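Local atomic coordinates of adenosine deaminase (Burkholderia ambifaria, PDB entry 4GXW), a protein that binds a zinc ion in a TIM-barrel metallo-dependent hydrolase fold, consistent with a role in deaminating adenosine or adenine, as in its family. Residues A[29-34]-A[309-314]; A[48-53]-A[85-90]; A[264-269]-A[315-320]. All blocks are in the same frame, centred on the assembly; numbering follows the deposited sequence. Where two conformers were deposited one is given.

Contact 1: residues A[29-34]-A[309-314]; sequences LPKVEL and NPSEAW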
# COMPACT_ATOMS: atom_id res chain seq x y z
N LEU A 29 -1.83 -14.32 -10.81
CA LEU A 29 -1.28 -13.09 -11.39
C LEU A 29 0.01 -12.67 -10.71
O LEU A 29 0.05 -12.53 -9.49
CB LEU A 29 -2.27 -11.92 -11.22
CG LEU A 29 -3.53 -11.82 -12.07
CD1 LEU A 29 -4.20 -10.48 -11.85
CD2 LEU A 29 -3.19 -12.02 -13.53
N PRO A 30 1.08 -12.47 -11.48
CA PRO A 30 2.28 -11.93 -10.83
C PRO A 30 2.03 -10.49 -10.43
O PRO A 30 1.38 -9.75 -11.19
CB PRO A 30 3.36 -12.01 -11.92
CG PRO A 30 2.62 -12.18 -13.22
CD PRO A 30 1.27 -12.77 -12.91
N LYS A 31 2.52 -10.09 -9.26
CA LYS A 31 2.20 -8.79 -8.70
C LYS A 31 3.39 -8.08 -8.10
O LYS A 31 4.33 -8.71 -7.59
CB LYS A 31 1.17 -8.94 -7.57
CG LYS A 31 -0.14 -9.61 -7.96
CD LYS A 31 -0.96 -9.95 -6.71
CE LYS A 31 -2.17 -10.83 -7.03
NZ LYS A 31 -1.84 -12.26 -7.40
N VAL A 32 3.37 -6.75 -8.17
CA VAL A 32 4.13 -5.95 -7.22
C VAL A 32 3.12 -5.33 -6.26
O VAL A 32 1.94 -5.16 -6.60
CB VAL A 32 4.98 -4.85 -7.88
CG1 VAL A 32 5.91 -5.45 -8.93
CG2 VAL A 32 4.10 -3.77 -8.49
N GLU A 33 3.59 -5.00 -5.07
CA GLU A 33 2.80 -4.21 -4.12
C GLU A 33 3.62 -2.96 -3.78
O GLU A 33 4.78 -3.07 -3.39
CB GLU A 33 2.44 -4.97 -2.85
CG GLU A 33 1.60 -4.13 -1.88
CD GLU A 33 0.70 -4.95 -0.99
OE1 GLU A 33 1.21 -5.82 -0.24
OE2 GLU A 33 -0.54 -4.73 -1.04
N LEU A 34 3.00 -1.79 -3.97
CA LEU A 34 3.67 -0.51 -3.78
C LEU A 34 3.06 0.33 -2.67
O LEU A 34 3.55 1.41 -2.38
CB LEU A 34 3.64 0.30 -5.08
CG LEU A 34 4.30 -0.31 -6.31
CD1 LEU A 34 4.17 0.63 -7.50
CD2 LEU A 34 5.76 -0.63 -6.03
N ASN A 309 -6.36 -9.43 1.02
CA ASN A 309 -5.04 -9.88 0.57
C ASN A 309 -4.80 -9.39 -0.88
O ASN A 309 -5.73 -8.88 -1.51
CB ASN A 309 -4.88 -11.40 0.77
CG ASN A 309 -5.79 -12.21 -0.13
OD1 ASN A 309 -5.89 -11.95 -1.33
ND2 ASN A 309 -6.45 -13.22 0.45
N PRO A 310 -3.56 -9.54 -1.41
CA PRO A 310 -3.30 -9.00 -2.75
C PRO A 310 -4.21 -9.60 -3.83
O PRO A 310 -4.66 -8.86 -4.70
CB PRO A 310 -1.83 -9.38 -2.99
CG PRO A 310 -1.23 -9.34 -1.60
CD PRO A 310 -2.31 -9.91 -0.71
N SER A 311 -4.49 -10.90 -3.77
CA SER A 311 -5.39 -11.52 -4.76
C SER A 311 -6.79 -10.91 -4.71
O SER A 311 -7.44 -10.75 -5.75
CB SER A 311 -5.45 -13.04 -4.56
OG SER A 311 -4.17 -13.61 -4.72
N GLU A 312 -7.25 -10.58 -3.51
CA GLU A 312 -8.56 -9.98 -3.32
C GLU A 312 -8.61 -8.52 -3.78
O GLU A 312 -9.63 -8.07 -4.30
CB GLU A 312 -8.97 -10.08 -1.84
CG GLU A 312 -9.34 -11.49 -1.39
CD GLU A 312 -9.56 -11.59 0.11
OE1 GLU A 312 -8.81 -10.94 0.87
OE2 GLU A 312 -10.50 -12.31 0.53
N ALA A 313 -7.52 -7.78 -3.58
CA ALA A 313 -7.48 -6.41 -4.05
C ALA A 313 -7.61 -6.34 -5.57
O ALA A 313 -8.37 -5.52 -6.09
CB ALA A 313 -6.20 -5.71 -3.56
N TRP A 314 -6.91 -7.23 -6.26
CA TRP A 314 -7.03 -7.35 -7.70
C TRP A 314 -8.44 -7.79 -8.12
O TRP A 314 -9.03 -7.23 -9.05
CB TRP A 314 -5.92 -8.28 -8.24
CG TRP A 314 -4.62 -7.55 -8.27
CD1 TRP A 314 -3.77 -7.35 -7.22
CD2 TRP A 314 -4.06 -6.85 -9.39
NE1 TRP A 314 -2.70 -6.58 -7.62
CE2 TRP A 314 -2.86 -6.26 -8.94
CE3 TRP A 314 -4.45 -6.67 -10.72
CZ2 TRP A 314 -2.04 -5.50 -9.79
CZ3 TRP A 314 -3.64 -5.91 -11.55
CH2 TRP A 314 -2.45 -5.34 -11.08
O HOH W 1 -0.76 -5.20 -5.91
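The first strand of the TIM barrel, 31-33, meets the start of helix 310-319 where K31 and L29 close on the indole of W314, the two elements running at 100° to each other. The K31 and W314 side chains slide past each other in opposite directions: K31 CE comes within 3.8 Å of W314 CD1, while K31 CD also touches P310 CB at 3.9 Å. L29 reaches the six-membered side of the indole obliquely, CD1 to CE3 of W314 at 4.0 Å. A bend at the end of the lysine chain (chi4 72°) turns NZ back to L29 O, 2.8 Å away, on a lone pair in the carbonyl plane. F26 O and H108 O take NZ as well. At the indole edge, a water in the ring plane accepts from W314 NE1 at 2.9 Å and donates to V32 O at 2.8 Å. The helix begins with a capping box, in which E312 N bonds N309 OD1 and N309 N bonds E312 OE1. A buried ammonium thus spends its polarity on backbone carbonyls and presents methylenes to the indole, whose distant ring centre can add at most a weak cation-pi attraction.

Contact 2: residues A[48-53]-A[85-90]; sequences VALAQR and RYLLTR
R53 and T89 make the direct polar link: R53 NH1 donates to T89 OG1 at 2.8 Å, with an N-H...O angle of 137° and the hydroxyl oxygen lying in the guanidinium plane. The R53 chain leaves with CG anti to the backbone N (chi1 -163°) and bends at chi3, which carries its head back to the loop. R90 passes over one face of the same guanidinium, its NE displaced toward the rim and 3.8 Å from R53 NH1, the two planes turned 50° apart. Next to this polar group, L50 CB packs on L87 CD2 at 3.8 Å, and L50 CD1 meets L88 CD2 at 3.9 Å. L87 CG also sits 4.0 Å from the backbone N of A51, so the leucine lies close against the helix backbone. Farther out, D93 OD2, on helix 91-106, takes the salt bridge from R53 NH1 and the backbone N-H of both T89 and R90. S54 OG ties Y86 O to the end of helix 44-54. Leucine packing therefore joins helix 44-54 to the end of helix 77-87, and the carboxylate of D93 probably offsets the closeness of the two arginines at the exposed side.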
# COMPACT_ATOMS: atom_id res chain seq x y z
N VAL A 48 -1.74 -10.81 19.04
CA VAL A 48 -2.00 -11.46 20.33
C VAL A 48 -0.71 -11.79 21.08
O VAL A 48 -0.58 -11.47 22.27
CB VAL A 48 -2.84 -12.74 20.13
CG1 VAL A 48 -2.87 -13.58 21.40
CG2 VAL A 48 -4.25 -12.35 19.70
N ALA A 49 0.25 -12.40 20.39
CA ALA A 49 1.52 -12.78 21.00
C ALA A 49 2.27 -11.57 21.52
O ALA A 49 2.82 -11.60 22.63
CB ALA A 49 2.38 -13.55 20.01
N LEU A 50 2.32 -10.51 20.72
CA LEU A 50 2.97 -9.28 21.12
C LEU A 50 2.30 -8.65 22.35
O LEU A 50 2.98 -8.19 23.27
CB LEU A 50 2.99 -8.29 19.96
CG LEU A 50 3.89 -8.66 18.78
CD1 LEU A 50 3.68 -7.69 17.63
CD2 LEU A 50 5.34 -8.63 19.23
N ALA A 51 0.98 -8.64 22.36
CA ALA A 51 0.22 -8.07 23.47
C ALA A 51 0.46 -8.83 24.77
O ALA A 51 0.66 -8.23 25.84
CB ALA A 51 -1.26 -8.03 23.14
N GLN A 52 0.43 -10.15 24.68
CA GLN A 52 0.58 -11.00 25.86
C GLN A 52 1.98 -10.86 26.45
O GLN A 52 2.15 -10.84 27.67
CB GLN A 52 0.27 -12.46 25.52
CG GLN A 52 -1.19 -12.69 25.16
CD GLN A 52 -1.45 -14.08 24.60
OE1 GLN A 52 -0.54 -14.74 24.11
NE2 GLN A 52 -2.70 -14.52 24.67
N ARG A 53 2.99 -10.76 25.59
CA ARG A 53 4.36 -10.61 26.06
C ARG A 53 4.64 -9.23 26.66
O ARG A 53 5.33 -9.12 27.67
CB ARG A 53 5.35 -10.91 24.93
CG ARG A 53 6.78 -11.17 25.42
CD ARG A 53 7.80 -11.03 24.30
NE ARG A 53 8.07 -9.63 24.00
CZ ARG A 53 8.31 -9.16 22.77
NH1 ARG A 53 8.54 -7.87 22.59
NH2 ARG A 53 8.29 -9.98 21.73
N ARG A 85 2.86 2.20 20.63
CA ARG A 85 2.92 2.59 22.04
C ARG A 85 3.03 1.41 23.00
O ARG A 85 3.66 1.53 24.05
CB ARG A 85 1.74 3.50 22.41
CG ARG A 85 1.88 4.14 23.80
CD ARG A 85 0.88 5.26 24.05
NE ARG A 85 1.09 6.40 23.15
CZ ARG A 85 2.03 7.32 23.31
NH1 ARG A 85 2.87 7.25 24.34
NH2 ARG A 85 2.14 8.31 22.44
N TYR A 86 2.43 0.27 22.65
CA TYR A 86 2.31 -0.83 23.61
C TYR A 86 2.89 -2.18 23.17
O TYR A 86 3.32 -2.96 24.02
CB TYR A 86 0.85 -1.03 24.02
CG TYR A 86 0.24 0.19 24.67
CD1 TYR A 86 0.70 0.63 25.91
CD2 TYR A 86 -0.76 0.92 24.05
CE1 TYR A 86 0.16 1.74 26.52
CE2 TYR A 86 -1.31 2.05 24.66
CZ TYR A 86 -0.84 2.45 25.89
OH TYR A 86 -1.36 3.56 26.51
N LEU A 87 2.88 -2.47 21.88
CA LEU A 87 3.14 -3.84 21.43
C LEU A 87 4.54 -4.09 20.91
O LEU A 87 5.13 -5.14 21.18
CB LEU A 87 2.16 -4.26 20.35
CG LEU A 87 0.89 -4.99 20.78
CD1 LEU A 87 -0.03 -4.01 21.46
CD2 LEU A 87 0.22 -5.66 19.59
N LEU A 88 5.07 -3.15 20.14
CA LEU A 88 6.37 -3.32 19.51
C LEU A 88 7.42 -2.79 20.48
O LEU A 88 7.62 -1.57 20.61
CB LEU A 88 6.42 -2.57 18.17
CG LEU A 88 5.38 -3.05 17.15
CD1 LEU A 88 5.28 -2.11 15.96
CD2 LEU A 88 5.65 -4.49 16.69
N THR A 89 8.07 -3.70 21.20
CA THR A 89 8.96 -3.29 22.28
C THR A 89 10.43 -3.69 22.09
O THR A 89 11.28 -3.29 22.89
CB THR A 89 8.48 -3.82 23.65
OG1 THR A 89 8.55 -5.25 23.66
CG2 THR A 89 7.04 -3.37 23.93
N ARG A 90 10.71 -4.47 21.05
CA ARG A 90 12.08 -4.90 20.74
C ARG A 90 12.27 -4.84 19.25
O ARG A 90 11.33 -5.09 18.50
CB ARG A 90 12.31 -6.35 21.18
CG ARG A 90 11.99 -6.69 22.61
CD ARG A 90 12.33 -8.14 22.90
NE ARG A 90 11.88 -8.58 24.21
CZ ARG A 90 12.36 -9.65 24.85
NH1 ARG A 90 13.31 -10.38 24.29
NH2 ARG A 90 11.89 -9.97 26.05
O HOH W 2 7.23 -6.71 25.05

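Contact 3: residues A[264-269]-A[315-320]; sequences VVPTNS and ELMFSH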
# COMPACT_ATOMS: atom_id res chain seq x y z
N VAL A 264 -3.47 2.87 -5.69
CA VAL A 264 -4.87 2.98 -5.27
C VAL A 264 -5.27 1.80 -4.41
O VAL A 264 -4.66 0.73 -4.48
CB VAL A 264 -5.83 3.15 -6.49
CG1 VAL A 264 -5.47 4.41 -7.30
CG2 VAL A 264 -5.82 1.89 -7.36
N VAL A 265 -6.29 2.02 -3.59
CA VAL A 265 -6.68 1.05 -2.57
C VAL A 265 -8.19 0.89 -2.63
O VAL A 265 -8.94 1.75 -2.16
CB VAL A 265 -6.24 1.54 -1.17
CG1 VAL A 265 -6.66 0.55 -0.09
CG2 VAL A 265 -4.73 1.80 -1.13
N PRO A 266 -8.67 -0.21 -3.25
CA PRO A 266 -10.12 -0.38 -3.34
C PRO A 266 -10.82 -0.38 -1.99
O PRO A 266 -11.94 0.12 -1.87
CB PRO A 266 -10.28 -1.72 -4.09
CG PRO A 266 -8.90 -2.31 -4.20
CD PRO A 266 -7.92 -1.20 -4.04
N THR A 267 -10.15 -0.89 -0.95
CA THR A 267 -10.73 -0.91 0.39
C THR A 267 -10.51 0.38 1.19
O THR A 267 -10.65 0.35 2.41
CB THR A 267 -10.19 -2.10 1.20
OG1 THR A 267 -8.75 -2.05 1.22
CG2 THR A 267 -10.63 -3.41 0.56
N ASN A 268 -10.19 1.49 0.53
CA ASN A 268 -9.99 2.76 1.23
C ASN A 268 -11.12 3.04 2.22
O ASN A 268 -12.29 3.06 1.84
CB ASN A 268 -9.88 3.90 0.22
CG ASN A 268 -9.70 5.25 0.89
OD1 ASN A 268 -10.63 6.06 0.93
ND2 ASN A 268 -8.50 5.51 1.41
N SER A 269 -10.77 3.23 3.49
CA SER A 269 -11.79 3.33 4.53
C SER A 269 -12.66 4.57 4.38
O SER A 269 -13.87 4.51 4.64
CB SER A 269 -11.16 3.34 5.93
OG SER A 269 -10.42 2.16 6.16
N GLU A 315 -9.00 -8.77 -7.41
CA GLU A 315 -10.36 -9.23 -7.67
C GLU A 315 -11.38 -8.07 -7.63
O GLU A 315 -12.21 -7.95 -8.53
CB GLU A 315 -10.76 -10.30 -6.66
CG GLU A 315 -12.22 -10.70 -6.73
CD GLU A 315 -12.61 -11.74 -5.70
OE1 GLU A 315 -11.73 -12.53 -5.30
OE2 GLU A 315 -13.80 -11.77 -5.29
N LEU A 316 -11.28 -7.22 -6.61
CA LEU A 316 -12.23 -6.11 -6.46
C LEU A 316 -12.24 -5.17 -7.66
O LEU A 316 -13.29 -4.65 -8.04
CB LEU A 316 -11.94 -5.32 -5.19
CG LEU A 316 -12.29 -6.01 -3.87
CD1 LEU A 316 -11.85 -5.15 -2.69
CD2 LEU A 316 -13.78 -6.32 -3.79
N MET A 317 -11.08 -4.94 -8.27
CA MET A 317 -11.02 -4.08 -9.45
C MET A 317 -11.91 -4.62 -10.58
O MET A 317 -12.58 -3.86 -11.28
CB MET A 317 -9.58 -3.96 -9.94
CG MET A 317 -8.61 -3.45 -8.90
SD MET A 317 -8.96 -1.78 -8.30
CE MET A 317 -8.30 -0.79 -9.63
N PHE A 318 -11.92 -5.94 -10.71
CA PHE A 318 -12.72 -6.65 -11.71
C PHE A 318 -14.18 -6.82 -11.26
O PHE A 318 -15.10 -6.61 -12.05
CB PHE A 318 -12.07 -8.01 -11.97
CG PHE A 318 -12.78 -8.87 -12.99
CD1 PHE A 318 -12.46 -8.78 -14.34
CD2 PHE A 318 -13.75 -9.78 -12.59
CE1 PHE A 318 -13.11 -9.58 -15.27
CE2 PHE A 318 -14.39 -10.58 -13.52
CZ PHE A 318 -14.07 -10.47 -14.86
N SER A 319 -14.41 -7.21 -10.01
CA SER A 319 -15.76 -7.58 -9.59
C SER A 319 -16.65 -6.37 -9.31
O SER A 319 -17.85 -6.44 -9.50
CB SER A 319 -15.71 -8.46 -8.34
OG SER A 319 -15.11 -7.76 -7.26
N HIS A 320 -16.05 -5.28 -8.83
CA HIS A 320 -16.83 -4.12 -8.38
C HIS A 320 -16.62 -2.86 -9.20
O HIS A 320 -17.54 -2.04 -9.33
CB HIS A 320 -16.54 -3.81 -6.91
CG HIS A 320 -17.13 -4.78 -5.94
ND1 HIS A 320 -16.72 -6.09 -5.85
CD2 HIS A 320 -18.11 -4.63 -5.01
CE1 HIS A 320 -17.40 -6.70 -4.90
NE2 HIS A 320 -18.26 -5.84 -4.38
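With CG anti to the carbonyl carbon (chi1 -72°) and an extended chi2, L316 sends CD1 straight out to P266 and T267. M317 starts the same way but folds at chi2 and chi3 (-63° and -79°), bringing the sulfur and CE round to P266 and V264, although its CB starts off beside the loop and not at it. L316 CD1 lies 3.9 Å from T267 CG2, the two side chains crossing at about a right angle, and 4.0 Å from P266 CB. On the neighbouring part of the proline ring, P266 CG is 4.1 Å from M317 SD, again with the side chains nearly perpendicular. M317 CE reaches V264 CG2 more loosely, at 4.3 Å.

P266 and T267 are the two central residues of a type I turn from V265 to N268, closed by N268 N on V265 O at 3.0 Å; V264, just before it, ends strand 261-264. N268 then caps the following helix by accepting from the backbone N of Y271. T267 divides its branches: CG2 meets the leucine, while OG1 bonds H306 ND1, in the short helix that follows the zinc ligand D301. Around the methionine, I296 and P298 of strand 295-298 and L328 and F331 of helix 325-338 continue the apolar packing. The direct join is made by carbon and sulfur surfaces alone, all five touching residues being buried, so it is apolar packing, while the T267 hydroxyl and the N268 side chain find their partners outside it.

Overall arrangement
Contacts 1 and 3 share helix 310-319: its first part packs on strand 31-33, the first of the parallel barrel strands, and its later part on the loop after strand 261-264. Their centres are about 11 Å apart, they touch through A313 and P266, and their segments alternate along the chain. Contact 2, nested inside the loop closed by contact 1, joins helix 44-54 to helix 77-87 about 29 Å from contact 1 and 31 Å from contact 3, centre to centre. One helix thus packs against both strand and loop near the zinc ligands H35 and D301, whereas contact 2 joins helices farther from the centre of the chain, in the part that follows the first strand.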